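Local coordinates for gene 2 protein (Enterobacteria phage Sf6, PDB 5C12) that forms the nuclease domain of a viral DNA-packaging terminase large subunit, which binds magnesium in its active site and cuts DNA during genome packaging, at residues M21-R26 with L218-K224. The protein carries 1 engineered substitution. Sequence-based numbering, arbitrary orientation.
Sequences MAIIKR and LTQIQRK
Two backbone bonds flank Ala-22 and Gln-222: Arg-223 N gives a nearly straight one (171°) to Met-21 O at 2.8 Å, and Ile-23 N reaches Ile-221 O at 3.1 Å. Ala-22 and Gln-222 thereby form a non-hydrogen-bonded antiparallel pair, a single bridge in which Ala-22 CA also offers a CH...O contact to Ile-221 O.

Beyond the bridge the chains separate and water 1 fills in: Ile-24 N donates to it at 2.9 Å, while the water turns toward Leu-218 O and Ile-221 O. Ile-221 O is thus approached by both an amide and a water.

Side chains line the junction. With Ile-23 CG1 set between backbone N and carbonyl carbon (chi1 64°), CD1 lies against Ile-221 CG2 at 3.8 Å. Ile-24 CD1 meets Leu-218 CD2 obliquely at 4.1 Å. At the outer end, Met-21 bends back, and its CE rests on Arg-223 O. Toward the helix, Thr-219 CG2 lies against Ile-24 O and Arg-26 N, with Arg-26 CB close by, and water 2 joins Thr-219 OG1 to Arg-26 NH1, sitting in the guanidinium plane at its edge. Glu-30 and Glu-212 take NE and NH2 of that group by salt bridges.

Tyr-174 and Tyr-173 of helix 168-189 pack on Ile-23 and Ile-221, and Leu-29 on Ile-24; Gln-222 and Lys-224 bond through their backbones to Met-234 and Glu-232. An N-terminal lead-in to helix 26-32 is thus tied to the connection following helix 208-218, with the Ile-221 side chain about 5 Å from that of metal ligand Asp-252, beside the magnesium site of the terminase nuclease domain.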
loop_
_atom_site.group_PDB
_atom_site.type_symbol
_atom_site.label_atom_id
_atom_site.label_comp_id
_atom_site.label_asym_id
_atom_site.label_seq_id
_atom_site.Cartn_x
_atom_site.Cartn_y
_atom_site.Cartn_z
ATOM N N MET A 21 -6.231 10.313 -15.751
ATOM C CA MET A 21 -6.921 9.834 -14.557
ATOM C C MET A 21 -5.990 9.095 -13.598
ATOM O O MET A 21 -6.391 8.782 -12.484
ATOM C CB MET A 21 -8.081 8.905 -14.931
ATOM C CG MET A 21 -9.196 9.595 -15.720
ATOM S SD MET A 21 -9.986 10.903 -14.758
ATOM C CE MET A 21 -11.337 10.004 -13.998
ATOM N N ALA A 22 -4.761 8.806 -14.021
ATOM C CA ALA A 22 -3.808 8.147 -13.125
ATOM C C ALA A 22 -3.488 9.043 -11.934
ATOM O O ALA A 22 -3.394 10.258 -12.067
ATOM C CB ALA A 22 -2.539 7.760 -13.853
ATOM N N ILE A 23 -3.304 8.444 -10.760
ATOM C CA ILE A 23 -3.099 9.244 -9.555
ATOM C C ILE A 23 -1.632 9.394 -9.129
ATOM O O ILE A 23 -1.317 10.234 -8.296
ATOM C CB ILE A 23 -3.914 8.679 -8.371
ATOM C CG1 ILE A 23 -3.425 7.277 -8.012
ATOM C CG2 ILE A 23 -5.390 8.680 -8.725
ATOM C CD1 ILE A 23 -3.866 6.804 -6.649
ATOM N N ILE A 24 -0.737 8.599 -9.711
ATOM C CA ILE A 24 0.686 8.632 -9.353
ATOM C C ILE A 24 1.542 8.765 -10.606
ATOM O O ILE A 24 1.370 8.015 -11.557
ATOM C CB ILE A 24 1.102 7.370 -8.571
ATOM C CG1 ILE A 24 0.503 7.427 -7.168
ATOM C CG2 ILE A 24 2.627 7.238 -8.482
ATOM C CD1 ILE A 24 0.450 6.066 -6.461
ATOM N N LYS A 25 2.406 9.781 -10.608
ATOM C CA LYS A 25 3.351 10.030 -11.682
ATOM C C LYS A 25 4.634 9.234 -11.512
ATOM O O LYS A 25 5.187 9.149 -10.425
ATOM C CB LYS A 25 3.691 11.527 -11.747
ATOM C CG LYS A 25 2.521 12.388 -12.165
ATOM C CD LYS A 25 2.341 12.377 -13.692
ATOM C CE LYS A 25 1.151 13.216 -14.099
ATOM N NZ LYS A 25 -0.092 12.848 -13.364
ATOM N N ARG A 26 5.128 8.697 -12.623
ATOM C CA ARG A 26 6.360 7.950 -12.604
ATOM C C ARG A 26 7.510 8.799 -12.071
ATOM O O ARG A 26 8.358 8.308 -11.345
ATOM C CB ARG A 26 6.664 7.453 -14.014
ATOM C CG ARG A 26 7.929 6.657 -14.113
ATOM C CD ARG A 26 7.791 5.365 -13.377
ATOM N NE ARG A 26 9.041 4.626 -13.366
ATOM C CZ ARG A 26 9.175 3.361 -13.740
ATOM N NH1 ARG A 26 8.131 2.648 -14.159
ATOM N NH2 ARG A 26 10.374 2.804 -13.678
ATOM N N LEU A 218 1.877 0.887 -10.025
ATOM C CA LEU A 218 1.429 2.123 -9.391
ATOM C C LEU A 218 0.957 3.186 -10.393
ATOM O O LEU A 218 0.029 3.953 -10.103
ATOM C CB LEU A 218 2.528 2.710 -8.500
ATOM C CG LEU A 218 2.773 2.033 -7.142
ATOM C CD1 LEU A 218 3.976 2.637 -6.458
ATOM C CD2 LEU A 218 1.557 2.169 -6.233
ATOM N N THR A 219 1.596 3.250 -11.558
ATOM C CA THR A 219 1.219 4.238 -12.550
ATOM C C THR A 219 -0.024 3.862 -13.335
ATOM O O THR A 219 -0.463 4.635 -14.193
ATOM C CB THR A 219 2.369 4.503 -13.522
ATOM O OG1 THR A 219 2.772 3.269 -14.129
ATOM C CG2 THR A 219 3.538 5.127 -12.760
ATOM N N GLN A 220 -0.607 2.705 -13.016
ATOM C CA GLN A 220 -1.844 2.253 -13.650
ATOM C C GLN A 220 -3.070 2.523 -12.778
ATOM O O GLN A 220 -4.197 2.413 -13.259
ATOM C CB GLN A 220 -1.780 0.753 -13.937
ATOM C CG GLN A 220 -0.628 0.325 -14.839
ATOM C CD GLN A 220 -0.981 0.383 -16.294
ATOM O OE1 GLN A 220 -1.387 1.428 -16.807
ATOM N NE2 GLN A 220 -0.842 -0.747 -16.977
ATOM N N ILE A 221 -2.858 2.851 -11.507
ATOM C CA ILE A 221 -3.972 3.103 -10.584
ATOM C C ILE A 221 -4.677 4.384 -11.042
ATOM O O ILE A 221 -4.037 5.421 -11.250
ATOM C CB ILE A 221 -3.510 3.216 -9.133
ATOM C CG1 ILE A 221 -2.770 1.951 -8.687
ATOM C CG2 ILE A 221 -4.700 3.492 -8.213
ATOM C CD1 ILE A 221 -3.596 0.677 -8.777
ATOM N N GLN A 222 -5.988 4.305 -11.233
ATOM C CA GLN A 222 -6.713 5.399 -11.874
ATOM C C GLN A 222 -7.971 5.809 -11.125
ATOM O O GLN A 222 -8.688 4.976 -10.577
ATOM C CB GLN A 222 -7.124 5.013 -13.298
ATOM C CG GLN A 222 -5.989 4.955 -14.277
ATOM C CD GLN A 222 -6.429 4.433 -15.614
ATOM O OE1 GLN A 222 -5.720 3.653 -16.246
ATOM N NE2 GLN A 222 -7.610 4.863 -16.066
ATOM N N ARG A 223 -8.238 7.102 -11.158
ATOM C CA ARG A 223 -9.488 7.644 -10.661
ATOM C C ARG A 223 -10.638 7.252 -11.586
ATOM O O ARG A 223 -10.433 7.013 -12.783
ATOM C CB ARG A 223 -9.338 9.163 -10.568
ATOM C CG ARG A 223 -10.432 9.894 -9.841
ATOM C CD ARG A 223 -10.100 11.384 -9.730
ATOM N NE ARG A 223 -11.290 12.162 -9.419
ATOM C CZ ARG A 223 -11.363 13.487 -9.475
ATOM N NH1 ARG A 223 -10.305 14.204 -9.833
ATOM N NH2 ARG A 223 -12.501 14.094 -9.169
ATOM N N LYS A 224 -11.852 7.169 -11.049
ATOM C CA LYS A 224 -13.032 6.973 -11.889
ATOM C C LYS A 224 -14.100 7.972 -11.478
ATOM O O LYS A 224 -14.092 8.447 -10.341
ATOM C CB LYS A 224 -13.587 5.551 -11.760
ATOM C CG LYS A 224 -14.292 5.303 -10.452
ATOM C CD LYS A 224 -14.833 3.889 -10.308
ATOM C CE LYS A 224 -16.011 3.658 -11.208
ATOM N NZ LYS A 224 -16.676 2.380 -10.863
HETATM O O HOH W 1 -1.350 6.045 -11.033
HETATM O O HOH W 2 5.481 3.059 -14.968
#